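PDB 5K8R: protocadherin gamma-B3 from Homo sapiens, which probably acts as a calcium-dependent cell-adhesion protein that may help establish and maintain specific neuronal connections in the brain, and is represented here by its first four cadherin repeats. Local coordinates for residues I3-P8 and S15-L20; L36-E41 and L74-V79; E114-G119 and L164-P169; Q175-L180 and Q197-V202; I317-E322 and A337-H342. One frame throughout, in Å; residues are numbered along the deposited sequence.

How the contacts relate
The five contacts fall in three of the four cadherin repeats of a long, rod-like chain. Contacts 1 and 2 share the first repeat, with centres 13 Å apart, and meet where Leu20 CD1 lies 3.7 Å from Met78 SD. Contacts 3 and 4 share the second repeat, also with centres 13 Å apart; there Glu114 CB packs 3.9 Å from Val202 CG1, close to the calcium ions that Glu114 binds. Contact 5 belongs to the fourth repeat, its centre about 141 Å from that of contact 2 within one chain. Contacts 2 and 5 nevertheless both touch the second subunit, first repeat against fourth, as befits an antiparallel homodimer.

Contact 1 of 5, residues I3-P8 and S15-L20; sequences IRYAIP and SLVGNL
Where Tyr5 and Ile7 face Val17, strands 3-8 and 16-19 run roughly antiparallel at 158°, but their axes come no closer than 7.4 Å and no backbone hydrogen bond joins them. Side chains therefore bridge the gap between the two sheets of the first cadherin repeat's beta sandwich. The Tyr5 ring reaches the backbone of strand 16-19, with CE1 3.9 Å from Gly18 CA. At the ring's edge, in its plane, sits Leu20 CD2, 3.8 Å from Tyr5 CE2. Ile3 CG1 rests over one face of this ring, toward the rim, while Ile3 CG2 meets Leu20 CD2 at 4.0 Å. Val17 splits its two methyls: CG1 reaches Tyr5 CB and Ile7 CG2, and CG2 touches Ile7 CD1 at 3.8 Å. Ile7 CG1 stands between its backbone N and carbonyl carbon (chi1 55°), which, with an extended chi2 (175°), brings CD1 to that methyl, the side chains meeting at about a right angle. The Tyr5 hydroxyl hydrogen-bonds to Asp23 in helix 20-23, fixing the far end of the ring. Strand 3-8 pairs with strand 85-94 in one sheet, and strand 16-19 borders strand 53-56 in the other, with Phe45 of strand 45-47 touching Ile7 and Val17.

Contact 2 of 5, residues L36-E41 and L74-V79; sequences LRVIAE and LEFEMV
Val38 and Met78 form a non-hydrogen-bonded antiparallel pair, flanked by the hydrogen-bonded pairs Arg37-Val79 and Ile39-Glu77. Three backbone bonds hold this short ladder: Arg37 N to Val79 O, Val79 N to Arg37 O, and a more bent one (132° at the hydrogen) from Ile39 N to Glu77 O. The ladder is closely packed on both faces. One face turns to the interior of the first cadherin repeat. There Val38 CG2, anti to its own N, presses within 3.5 Å of Phe76 CD1, and the bent end of Met78 brings CE to 3.9 Å from Leu36 CD2. Met78 SD also lies against Leu36 CB. The other face, carrying Arg37, Ile39, Glu77 and Val79, is turned away from that interior and covered by the fourth repeat of the second subunit, Ile39 against its Thr318 and Val79 against its Leu338. On it Val79 CG1 sits 3.4 Å from Arg37 CG and lies over one face of the guanidinium, toward its rim; Ile39 CG1 approaches this methyl at 3.8 Å. Glu81 holds Arg37 NH1 in a salt bridge, and Glu77 OE2 hydrogen-bonds to His88. The pairing ends at Ile39; Ala40, already in the exposed loop with Glu41, keeps its CB against Phe76 CB at 4.0 Å. Strand 37-39 edges the sheet, strand 73-80 continues to strand 85-94, and Phe76 meets Phe45 of strand 45-47 across the sandwich.

Contact 3 of 5, residues E114-G119 and L164-P169; sequences ELALTG and LVLKAP. With CA (calcium ion), chain J; CA (calcium ion), chain I.
Ala116, Thr118 and Gly119 pack along residues Leu166 to Pro169, while their loop opens with Glu114 at two calcium ions. The Glu114 carboxylate bridges the metals, OE2 binding one calcium at 2.4 Å and OE1 the other at 2.5 Å. Asp204, Ala205 O and Asp240 also bind the first ion; Asp171 and a water bind the second, and Glu173 and Asp207 belong to both sites. Arg172 N hydrogen-bonds to OE1 and so helps to fix the group's rotation. Such a shared glutamate belongs to the calcium-binding linker between successive cadherin repeats, here the second and third. Farther on, Ala116 CB meets Leu166 CD2 at 3.8 Å. That methyl also lies close to two carbonyl oxygens, 3.4 Å from Ala116 O and 3.3 Å from Leu117 O; with CG anti to its N (chi1 -173°), the Leu166 side chain extends back to them from the end of strand 160-166. Thr118 meets the residues that follow the strand, its CG2 3.3 Å from Lys167 O and its OG1 3.7 Å from Pro169 CG, the two side chains crossing at a slant. Gly119 N then donates to Leu166 O, at a modelled separation too short to trust. Gly119 O lies 4.0 Å from Val165 CG2.

Contact 4 of 5, residues Q175-L180 and Q197-V202; sequences QPHHHL and QIRVIV
The His178 imidazole meets Val202 CG2 at its edge, in the ring plane, 3.8 Å from CD2, and carries Gln175 CG over one face toward the rim. His147 contributes a second ring, its plane inclined by about 55° to that of His178. On the opposite side of the sheet, His177 lies alongside Ile201, pointing the same way, with NE2 3.6 Å from Ile201 CD1. His179 runs beside Arg199 in similar fashion: CE1 touches Arg199 CD at 3.8 Å, and the ring and guanidinium planes are 59° apart. A salt bridge to Glu109 of strand 107-113 occupies the guanidinium, whose nitrogens stay clear of the imidazole. The two segments belong to the beta hairpin formed by the last two strands of the second cadherin repeat, F and G. Its antiparallel register alternates hydrogen-bonded pairs, His178-Val200 and Leu180-Ile198, with non-hydrogen-bonded ones. The first pair is closed from both directions, and so is the second, where the bond from Leu180 N to Ile198 O is nearly straight. Val202 N donates to Pro176 O at 2.8 Å and carries the pairing toward the loop. On the buried side Leu180 CD1 packs 4.0 Å from Val200 CG2; with CG anti to the carbonyl carbon (chi1 -46°), the leucine leans back along the strand to it. Phe148 of the opposing sheet covers both side chains.

Contact 5 of 5, residues I317-E322 and A337-H342; sequences ITLASE and ALIKTH
Leu338 O receives the Ala320 amide N at 2.9 Å, in the carbonyl plane and on a lone pair, while a CH...O contact from Leu319 CA closes on it at 3.2 Å. This oxygen belongs to an antiparallel ladder, strand 316-321 forming the edge of one sheet of the fourth cadherin repeat's beta sandwich and 335-342 lying next to it. Ala320 O returns the bond by accepting Leu338 N, here from above its carbonyl plane. The next hydrogen-bonded pair, Thr318-Lys340, is likewise closed twice. Thr318 O takes Lys340 N in plane and also receives Ile339 CA at 3.4 Å. Of the two sheet faces, the one with Thr318, Ala320, Leu338 and Lys340 is turned to the first repeat of the second subunit. Ala320 CB sits 3.9 Å from Leu338 CB there, and the end of Lys340 leads away. Just beyond the ladder, Glu322 OE2 accepts a hydrogen bond from Lys82 N of that subunit. The inward face packs against the opposing sheet, Ile317 on Ala394, Leu319 on Ile408 and Ile339 on Ile392. Ile339 lies alongside Ile317 and Leu319, all pointing the same way. Its CG2, anti to the backbone N, meets Ile317 CG2 at 3.9 Å, and its CG1 meets Leu319 CD2 at 3.8 Å.

Contact 1 of 5, residues I3-P8 and S15-L20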
# COMPACT_ATOMS: atom_id res chain seq x y z
N ILE A 3 57.53 4.51 38.95
CA ILE A 3 57.91 5.10 37.67
C ILE A 3 56.95 4.69 36.57
O ILE A 3 56.43 3.57 36.56
CB ILE A 3 59.34 4.71 37.27
CG1 ILE A 3 59.72 5.34 35.93
CG2 ILE A 3 59.48 3.19 37.21
CD1 ILE A 3 61.20 5.59 35.77
N ARG A 4 56.71 5.60 35.62
CA ARG A 4 55.81 5.33 34.51
C ARG A 4 56.35 5.78 33.15
O ARG A 4 56.45 6.98 32.88
CB ARG A 4 54.44 5.96 34.76
CG ARG A 4 53.50 5.90 33.57
CD ARG A 4 52.75 7.21 33.40
NE ARG A 4 53.37 8.06 32.39
CZ ARG A 4 52.84 9.19 31.93
NH1 ARG A 4 51.67 9.60 32.39
NH2 ARG A 4 53.48 9.91 31.02
N TYR A 5 56.69 4.82 32.30
CA TYR A 5 57.19 5.08 30.96
C TYR A 5 56.01 5.25 30.01
O TYR A 5 54.85 5.08 30.39
CB TYR A 5 58.13 3.97 30.51
CG TYR A 5 59.34 3.78 31.40
CD1 TYR A 5 60.44 4.61 31.29
CD2 TYR A 5 59.37 2.76 32.35
CE1 TYR A 5 61.55 4.44 32.10
CE2 TYR A 5 60.48 2.59 33.16
CZ TYR A 5 61.56 3.43 33.04
OH TYR A 5 62.66 3.26 33.85
N ALA A 6 56.31 5.57 28.76
CA ALA A 6 55.28 5.75 27.74
C ALA A 6 55.87 5.40 26.39
O ALA A 6 56.78 6.07 25.91
CB ALA A 6 54.74 7.18 27.74
N ILE A 7 55.35 4.34 25.77
CA ILE A 7 55.88 3.86 24.49
C ILE A 7 54.74 3.64 23.51
O ILE A 7 53.62 3.29 23.93
CB ILE A 7 56.71 2.58 24.68
CG1 ILE A 7 55.87 1.50 25.37
CG2 ILE A 7 57.98 2.86 25.47
CD1 ILE A 7 56.57 0.16 25.50
N PRO A 8 54.96 3.82 22.21
CA PRO A 8 53.92 3.46 21.24
C PRO A 8 53.76 1.95 21.15
O PRO A 8 54.65 1.18 21.50
CB PRO A 8 54.45 4.04 19.93
CG PRO A 8 55.93 4.08 20.11
CD PRO A 8 56.14 4.40 21.57
N SER A 15 62.97 -3.53 21.67
CA SER A 15 62.96 -2.07 21.70
C SER A 15 63.12 -1.57 23.13
O SER A 15 62.51 -2.11 24.07
CB SER A 15 61.67 -1.53 21.09
OG SER A 15 61.55 -1.92 19.73
N LEU A 16 63.93 -0.53 23.30
CA LEU A 16 64.22 -0.01 24.63
C LEU A 16 63.00 0.70 25.21
O LEU A 16 62.57 1.72 24.68
CB LEU A 16 65.41 0.94 24.57
CG LEU A 16 65.77 1.65 25.88
CD1 LEU A 16 66.13 0.63 26.95
CD2 LEU A 16 66.91 2.63 25.67
N VAL A 17 62.45 0.14 26.29
CA VAL A 17 61.41 0.85 27.03
C VAL A 17 62.03 1.86 27.98
O VAL A 17 61.59 3.02 28.04
CB VAL A 17 60.51 -0.15 27.78
CG1 VAL A 17 59.43 0.60 28.55
CG2 VAL A 17 59.89 -1.14 26.81
N GLY A 18 63.05 1.45 28.72
CA GLY A 18 63.68 2.40 29.62
C GLY A 18 64.90 1.82 30.29
O GLY A 18 65.27 0.66 30.06
N ASN A 19 65.53 2.64 31.12
CA ASN A 19 66.67 2.24 31.93
C ASN A 19 66.18 2.10 33.37
O ASN A 19 66.37 3.00 34.20
CB ASN A 19 67.82 3.26 31.81
CG ASN A 19 68.17 3.58 30.37
OD1 ASN A 19 68.81 2.79 29.68
ND2 ASN A 19 67.76 4.76 29.91
N LEU A 20 65.55 0.96 33.66
CA LEU A 20 64.92 0.77 34.97
C LEU A 20 65.94 0.87 36.10
O LEU A 20 65.65 1.47 37.14
CB LEU A 20 64.20 -0.58 35.01
CG LEU A 20 62.69 -0.53 34.83
CD1 LEU A 20 62.10 -1.92 34.97
CD2 LEU A 20 62.07 0.42 35.85

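Contact 2 of 5, residues L36-E41 and L74-V79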
# COMPACT_ATOMS: atom_id res chain seq x y z
N LEU A 36 67.59 -8.11 39.21
CA LEU A 36 66.29 -7.54 38.90
C LEU A 36 65.53 -8.45 37.94
O LEU A 36 66.12 -9.08 37.06
CB LEU A 36 66.46 -6.16 38.27
CG LEU A 36 67.43 -5.17 38.92
CD1 LEU A 36 67.51 -3.89 38.11
CD2 LEU A 36 67.01 -4.88 40.34
N ARG A 37 64.21 -8.52 38.11
CA ARG A 37 63.40 -9.26 37.16
C ARG A 37 61.98 -8.73 37.16
O ARG A 37 61.51 -8.15 38.14
CB ARG A 37 63.42 -10.77 37.45
CG ARG A 37 63.01 -11.14 38.86
CD ARG A 37 63.26 -12.62 39.13
NE ARG A 37 62.91 -12.99 40.50
CZ ARG A 37 63.72 -12.85 41.54
NH1 ARG A 37 64.93 -12.34 41.37
NH2 ARG A 37 63.32 -13.22 42.75
N VAL A 38 61.29 -8.94 36.05
CA VAL A 38 59.91 -8.49 35.87
C VAL A 38 58.97 -9.61 36.31
O VAL A 38 59.27 -10.79 36.12
CB VAL A 38 59.66 -8.07 34.41
CG1 VAL A 38 59.91 -9.24 33.47
CG2 VAL A 38 58.26 -7.52 34.24
N ILE A 39 57.85 -9.22 36.89
CA ILE A 39 56.85 -10.18 37.37
C ILE A 39 55.46 -9.84 36.85
O ILE A 39 54.83 -8.88 37.30
CB ILE A 39 56.82 -10.24 38.90
CG1 ILE A 39 58.16 -10.72 39.45
CG2 ILE A 39 55.69 -11.15 39.37
CD1 ILE A 39 58.46 -12.17 39.15
N ALA A 40 54.99 -10.63 35.89
CA ALA A 40 53.67 -10.43 35.30
C ALA A 40 53.32 -11.64 34.44
O ALA A 40 54.17 -12.17 33.72
CB ALA A 40 53.65 -9.16 34.46
N GLU A 41 52.07 -12.09 34.51
CA GLU A 41 51.65 -13.24 33.73
C GLU A 41 51.67 -12.97 32.24
O GLU A 41 51.76 -13.91 31.45
CB GLU A 41 50.26 -13.69 34.17
CG GLU A 41 50.18 -14.09 35.63
CD GLU A 41 48.75 -14.24 36.12
OE1 GLU A 41 48.04 -15.13 35.61
OE2 GLU A 41 48.35 -13.45 37.00
N LEU A 74 49.92 -0.48 31.47
CA LEU A 74 50.33 -1.82 31.89
C LEU A 74 51.12 -1.70 33.18
O LEU A 74 52.21 -1.12 33.19
CB LEU A 74 51.16 -2.50 30.80
CG LEU A 74 50.45 -2.89 29.50
CD1 LEU A 74 51.43 -3.45 28.50
CD2 LEU A 74 49.33 -3.89 29.78
N GLU A 75 50.58 -2.26 34.26
CA GLU A 75 51.19 -2.17 35.58
C GLU A 75 51.78 -3.52 35.95
O GLU A 75 51.11 -4.55 35.86
CB GLU A 75 50.16 -1.73 36.63
CG GLU A 75 49.36 -0.50 36.22
CD GLU A 75 48.63 0.13 37.39
OE1 GLU A 75 48.54 -0.52 38.46
OE2 GLU A 75 48.15 1.27 37.25
N PHE A 76 53.05 -3.51 36.37
CA PHE A 76 53.71 -4.73 36.82
C PHE A 76 54.70 -4.37 37.92
O PHE A 76 54.88 -3.20 38.26
CB PHE A 76 54.38 -5.46 35.65
CG PHE A 76 55.38 -4.62 34.90
CD1 PHE A 76 56.70 -4.56 35.30
CD2 PHE A 76 54.99 -3.89 33.79
CE1 PHE A 76 57.62 -3.79 34.61
CE2 PHE A 76 55.90 -3.12 33.09
CZ PHE A 76 57.22 -3.07 33.50
N GLU A 77 55.35 -5.40 38.46
CA GLU A 77 56.28 -5.25 39.57
C GLU A 77 57.63 -5.82 39.16
O GLU A 77 57.72 -6.98 38.76
CB GLU A 77 55.76 -5.96 40.83
CG GLU A 77 54.41 -5.46 41.32
CD GLU A 77 54.52 -4.20 42.15
OE1 GLU A 77 55.65 -3.79 42.48
OE2 GLU A 77 53.46 -3.62 42.48
N MET A 78 58.68 -5.00 39.26
CA MET A 78 60.05 -5.47 39.11
C MET A 78 60.60 -5.78 40.50
O MET A 78 60.66 -4.88 41.35
CB MET A 78 60.92 -4.44 38.41
CG MET A 78 62.35 -4.92 38.17
SD MET A 78 63.56 -3.60 37.98
CE MET A 78 63.68 -3.02 39.67
N VAL A 79 60.98 -7.03 40.72
CA VAL A 79 61.50 -7.45 42.01
C VAL A 79 63.02 -7.60 42.04
O VAL A 79 63.63 -8.15 41.13
CB VAL A 79 60.87 -8.79 42.46
CG1 VAL A 79 61.23 -9.90 41.48
CG2 VAL A 79 61.32 -9.14 43.87

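Contact 3 of 5, residues E114-G119 and L164-P169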
# COMPACT_ATOMS: atom_id res chain seq x y z
N GLU A 114 8.92 7.06 -3.16
CA GLU A 114 9.01 8.24 -4.01
C GLU A 114 8.21 9.42 -3.46
O GLU A 114 8.34 10.53 -3.99
CB GLU A 114 8.53 7.90 -5.42
CG GLU A 114 7.22 7.15 -5.46
CD GLU A 114 6.84 6.70 -6.85
OE1 GLU A 114 7.31 7.31 -7.83
OE2 GLU A 114 6.07 5.72 -6.97
N LEU A 115 7.39 9.21 -2.43
CA LEU A 115 6.69 10.30 -1.77
C LEU A 115 7.58 11.09 -0.81
O LEU A 115 7.10 12.03 -0.18
CB LEU A 115 5.48 9.76 -1.01
CG LEU A 115 4.28 9.31 -1.85
CD1 LEU A 115 3.18 8.74 -0.96
CD2 LEU A 115 3.76 10.45 -2.70
N ALA A 116 8.85 10.71 -0.69
CA ALA A 116 9.76 11.42 0.21
C ALA A 116 9.95 12.86 -0.26
O ALA A 116 10.28 13.11 -1.42
CB ALA A 116 11.11 10.71 0.28
N LEU A 117 9.71 13.80 0.64
CA LEU A 117 9.84 15.21 0.31
C LEU A 117 11.31 15.61 0.24
O LEU A 117 12.19 14.96 0.79
CB LEU A 117 9.12 16.08 1.35
CG LEU A 117 7.64 15.77 1.58
CD1 LEU A 117 7.07 16.68 2.65
CD2 LEU A 117 6.86 15.89 0.28
N THR A 118 11.56 16.71 -0.47
CA THR A 118 12.91 17.26 -0.54
C THR A 118 13.36 17.71 0.84
O THR A 118 12.64 18.42 1.54
CB THR A 118 12.96 18.43 -1.52
OG1 THR A 118 12.57 17.99 -2.82
CG2 THR A 118 14.37 19.01 -1.59
N GLY A 119 14.55 17.27 1.24
CA GLY A 119 15.06 17.54 2.57
C GLY A 119 14.88 16.42 3.56
O GLY A 119 15.30 16.56 4.71
N LEU A 164 21.95 10.51 5.25
CA LEU A 164 21.63 10.77 3.86
C LEU A 164 20.48 11.76 3.78
O LEU A 164 19.50 11.66 4.53
CB LEU A 164 21.26 9.47 3.15
CG LEU A 164 21.28 9.45 1.62
CD1 LEU A 164 22.70 9.66 1.11
CD2 LEU A 164 20.71 8.14 1.10
N VAL A 165 20.59 12.73 2.87
CA VAL A 165 19.57 13.77 2.73
C VAL A 165 19.13 13.83 1.27
O VAL A 165 19.94 13.72 0.35
CB VAL A 165 20.08 15.15 3.21
CG1 VAL A 165 21.32 15.57 2.46
CG2 VAL A 165 18.98 16.20 3.09
N LEU A 166 17.82 13.97 1.07
CA LEU A 166 17.23 14.04 -0.26
C LEU A 166 17.12 15.50 -0.68
O LEU A 166 16.43 16.29 -0.02
CB LEU A 166 15.85 13.37 -0.26
CG LEU A 166 15.16 13.20 -1.61
CD1 LEU A 166 15.80 12.07 -2.40
CD2 LEU A 166 13.67 12.95 -1.42
N LYS A 167 17.79 15.86 -1.77
CA LYS A 167 17.75 17.22 -2.29
C LYS A 167 16.92 17.36 -3.56
O LYS A 167 16.61 18.49 -3.96
CB LYS A 167 19.17 17.74 -2.54
CG LYS A 167 19.98 16.92 -3.52
CD LYS A 167 21.33 17.56 -3.79
CE LYS A 167 22.15 16.74 -4.76
NZ LYS A 167 23.48 17.36 -5.03
N ALA A 168 16.55 16.25 -4.20
CA ALA A 168 15.70 16.26 -5.38
C ALA A 168 14.71 15.11 -5.26
O ALA A 168 15.08 14.02 -4.79
CB ALA A 168 16.51 16.12 -6.68
N PRO A 169 13.46 15.31 -5.67
CA PRO A 169 12.45 14.27 -5.48
C PRO A 169 12.79 12.99 -6.24
O PRO A 169 13.53 13.00 -7.23
CB PRO A 169 11.16 14.91 -6.03
CG PRO A 169 11.42 16.38 -5.97
CD PRO A 169 12.89 16.54 -6.24
CA CA J . 4.48 5.53 -8.78
CA CA I . 6.19 8.82 -9.55
O HOH W 1 7.13 11.08 -9.03

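Contact 4 of 5, residues Q175-L180 and Q197-V202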
# COMPACT_ATOMS: atom_id res chain seq x y z
N GLN A 175 13.40 6.52 -12.32
CA GLN A 175 14.60 5.80 -11.92
C GLN A 175 14.32 5.01 -10.65
O GLN A 175 14.18 5.60 -9.57
CB GLN A 175 15.77 6.77 -11.72
CG GLN A 175 17.11 6.09 -11.53
CD GLN A 175 18.26 7.08 -11.47
OE1 GLN A 175 18.07 8.28 -11.68
NE2 GLN A 175 19.46 6.59 -11.19
N PRO A 176 14.23 3.68 -10.74
CA PRO A 176 13.88 2.88 -9.56
C PRO A 176 15.04 2.59 -8.62
O PRO A 176 14.80 2.10 -7.51
CB PRO A 176 13.33 1.59 -10.17
CG PRO A 176 14.09 1.45 -11.45
CD PRO A 176 14.32 2.85 -11.96
N HIS A 177 16.28 2.86 -9.03
CA HIS A 177 17.44 2.55 -8.21
C HIS A 177 18.47 3.66 -8.33
O HIS A 177 18.66 4.23 -9.41
CB HIS A 177 18.07 1.20 -8.61
CG HIS A 177 17.16 0.03 -8.41
ND1 HIS A 177 16.14 -0.28 -9.28
CD2 HIS A 177 17.12 -0.91 -7.44
CE1 HIS A 177 15.51 -1.36 -8.86
NE2 HIS A 177 16.09 -1.77 -7.74
N HIS A 178 19.14 3.95 -7.22
CA HIS A 178 20.24 4.91 -7.18
C HIS A 178 21.42 4.26 -6.46
O HIS A 178 21.24 3.70 -5.37
CB HIS A 178 19.83 6.20 -6.47
CG HIS A 178 18.68 6.91 -7.12
ND1 HIS A 178 18.85 7.91 -8.05
CD2 HIS A 178 17.34 6.76 -6.96
CE1 HIS A 178 17.67 8.34 -8.44
NE2 HIS A 178 16.74 7.66 -7.80
N HIS A 179 22.60 4.33 -7.06
CA HIS A 179 23.79 3.67 -6.53
C HIS A 179 24.73 4.74 -5.98
O HIS A 179 25.34 5.50 -6.74
CB HIS A 179 24.47 2.83 -7.60
CG HIS A 179 23.61 1.72 -8.12
ND1 HIS A 179 23.52 0.49 -7.51
CD2 HIS A 179 22.78 1.67 -9.20
CE1 HIS A 179 22.68 -0.28 -8.19
NE2 HIS A 179 22.22 0.41 -9.22
N LEU A 180 24.85 4.79 -4.66
CA LEU A 180 25.67 5.78 -3.96
C LEU A 180 26.91 5.11 -3.37
O LEU A 180 26.94 3.91 -3.12
CB LEU A 180 24.87 6.46 -2.85
CG LEU A 180 23.46 6.94 -3.22
CD1 LEU A 180 22.78 7.58 -2.02
CD2 LEU A 180 23.52 7.91 -4.39
N GLN A 197 28.90 0.68 -0.46
CA GLN A 197 27.95 1.06 -1.50
C GLN A 197 26.53 0.98 -0.97
O GLN A 197 26.18 0.05 -0.24
CB GLN A 197 28.11 0.16 -2.73
CG GLN A 197 29.43 0.34 -3.46
CD GLN A 197 29.56 -0.56 -4.67
OE1 GLN A 197 28.79 -1.51 -4.84
NE2 GLN A 197 30.54 -0.28 -5.52
N ILE A 198 25.72 1.98 -1.32
CA ILE A 198 24.34 2.08 -0.86
C ILE A 198 23.44 2.02 -2.09
O ILE A 198 23.46 2.94 -2.92
CB ILE A 198 24.09 3.36 -0.06
CG1 ILE A 198 25.07 3.46 1.11
CG2 ILE A 198 22.66 3.41 0.43
CD1 ILE A 198 25.00 4.77 1.86
N ARG A 199 22.67 0.95 -2.21
CA ARG A 199 21.70 0.80 -3.29
C ARG A 199 20.34 1.26 -2.77
O ARG A 199 19.63 0.51 -2.10
CB ARG A 199 21.65 -0.64 -3.80
CG ARG A 199 20.56 -0.88 -4.83
CD ARG A 199 20.73 -2.21 -5.57
NE ARG A 199 20.80 -3.35 -4.66
CZ ARG A 199 21.91 -4.01 -4.37
NH1 ARG A 199 23.06 -3.64 -4.92
NH2 ARG A 199 21.88 -5.04 -3.53
N VAL A 200 19.99 2.50 -3.08
CA VAL A 200 18.68 3.04 -2.74
C VAL A 200 17.67 2.51 -3.75
O VAL A 200 17.75 2.81 -4.94
CB VAL A 200 18.70 4.58 -2.73
CG1 VAL A 200 17.30 5.12 -2.47
CG2 VAL A 200 19.68 5.09 -1.70
N ILE A 201 16.71 1.73 -3.26
CA ILE A 201 15.63 1.21 -4.09
C ILE A 201 14.39 2.05 -3.83
O ILE A 201 13.95 2.19 -2.68
CB ILE A 201 15.37 -0.28 -3.80
CG1 ILE A 201 14.33 -0.85 -4.77
CG2 ILE A 201 14.94 -0.48 -2.35
CD1 ILE A 201 14.25 -2.36 -4.76
N VAL A 202 13.84 2.63 -4.89
CA VAL A 202 12.72 3.57 -4.77
C VAL A 202 11.43 2.76 -4.63
O VAL A 202 11.01 2.09 -5.57
CB VAL A 202 12.66 4.52 -5.96
CG1 VAL A 202 11.59 5.58 -5.74
CG2 VAL A 202 14.02 5.17 -6.20

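Contact 5 of 5, residues I317-E322 and A337-H342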
# COMPACT_ATOMS: atom_id res chain seq x y z
N ILE A 317 -49.69 -6.67 -44.03
CA ILE A 317 -50.85 -6.23 -44.79
C ILE A 317 -52.06 -6.23 -43.87
O ILE A 317 -52.30 -7.20 -43.14
CB ILE A 317 -51.10 -7.13 -46.02
CG1 ILE A 317 -49.82 -7.26 -46.86
CG2 ILE A 317 -52.24 -6.58 -46.86
CD1 ILE A 317 -49.95 -8.24 -48.00
N THR A 318 -52.83 -5.14 -43.91
CA THR A 318 -54.09 -5.03 -43.19
C THR A 318 -55.19 -4.73 -44.19
O THR A 318 -55.02 -3.89 -45.08
CB THR A 318 -54.03 -3.95 -42.12
OG1 THR A 318 -52.88 -4.16 -41.28
CG2 THR A 318 -55.28 -3.98 -41.26
N LEU A 319 -56.32 -5.42 -44.06
CA LEU A 319 -57.39 -5.34 -45.04
C LEU A 319 -58.69 -4.88 -44.40
O LEU A 319 -58.95 -5.14 -43.22
CB LEU A 319 -57.60 -6.70 -45.73
CG LEU A 319 -56.39 -7.25 -46.48
CD1 LEU A 319 -56.71 -8.60 -47.11
CD2 LEU A 319 -55.92 -6.26 -47.54
N ALA A 320 -59.51 -4.20 -45.20
CA ALA A 320 -60.85 -3.80 -44.79
C ALA A 320 -61.78 -3.96 -45.98
O ALA A 320 -61.35 -4.00 -47.13
CB ALA A 320 -60.89 -2.36 -44.26
N SER A 321 -63.08 -4.05 -45.70
CA SER A 321 -64.08 -4.22 -46.74
C SER A 321 -65.46 -4.00 -46.13
O SER A 321 -65.61 -3.90 -44.91
CB SER A 321 -63.99 -5.60 -47.40
OG SER A 321 -64.13 -6.63 -46.44
N GLU A 322 -66.47 -3.94 -47.00
CA GLU A 322 -67.86 -3.82 -46.58
C GLU A 322 -68.42 -5.21 -46.30
O GLU A 322 -69.22 -5.77 -47.06
CB GLU A 322 -68.69 -3.09 -47.63
CG GLU A 322 -68.21 -1.68 -47.95
CD GLU A 322 -69.21 -0.91 -48.78
OE1 GLU A 322 -70.30 -1.46 -49.07
OE2 GLU A 322 -68.92 0.25 -49.15
N ALA A 337 -62.08 -3.01 -51.36
CA ALA A 337 -61.27 -3.36 -50.20
C ALA A 337 -60.23 -2.28 -49.96
O ALA A 337 -59.82 -1.57 -50.89
CB ALA A 337 -60.59 -4.72 -50.37
N LEU A 338 -59.81 -2.15 -48.71
CA LEU A 338 -58.78 -1.20 -48.30
C LEU A 338 -57.55 -1.96 -47.85
O LEU A 338 -57.66 -2.93 -47.08
CB LEU A 338 -59.29 -0.29 -47.18
CG LEU A 338 -60.53 0.56 -47.49
CD1 LEU A 338 -60.89 1.43 -46.29
CD2 LEU A 338 -60.30 1.41 -48.72
N ILE A 339 -56.38 -1.54 -48.33
CA ILE A 339 -55.11 -2.19 -48.06
C ILE A 339 -54.21 -1.21 -47.32
O ILE A 339 -54.10 -0.05 -47.72
CB ILE A 339 -54.44 -2.69 -49.35
CG1 ILE A 339 -55.42 -3.52 -50.17
CG2 ILE A 339 -53.19 -3.48 -49.04
CD1 ILE A 339 -54.89 -3.95 -51.52
N LYS A 340 -53.57 -1.69 -46.25
CA LYS A 340 -52.71 -0.86 -45.40
C LYS A 340 -51.47 -1.68 -45.07
O LYS A 340 -51.52 -2.57 -44.21
CB LYS A 340 -53.44 -0.41 -44.15
CG LYS A 340 -52.56 0.26 -43.10
CD LYS A 340 -51.91 1.53 -43.62
CE LYS A 340 -51.40 2.40 -42.49
NZ LYS A 340 -50.53 1.65 -41.54
N THR A 341 -50.36 -1.38 -45.73
CA THR A 341 -49.10 -2.07 -45.51
C THR A 341 -48.24 -1.29 -44.52
O THR A 341 -48.32 -0.06 -44.43
CB THR A 341 -48.33 -2.25 -46.82
OG1 THR A 341 -47.86 -0.97 -47.28
CG2 THR A 341 -49.22 -2.86 -47.89
N HIS A 342 -47.40 -2.01 -43.80
CA HIS A 342 -46.46 -1.41 -42.87
C HIS A 342 -45.28 -2.31 -42.61
O HIS A 342 -45.44 -3.50 -42.53
CB HIS A 342 -47.12 -0.92 -41.60
CG HIS A 342 -47.16 -1.93 -40.51
ND1 HIS A 342 -46.06 -2.25 -39.75
CD2 HIS A 342 -48.18 -2.67 -40.02
CE1 HIS A 342 -46.40 -3.16 -38.86
NE2 HIS A 342 -47.68 -3.43 -39.00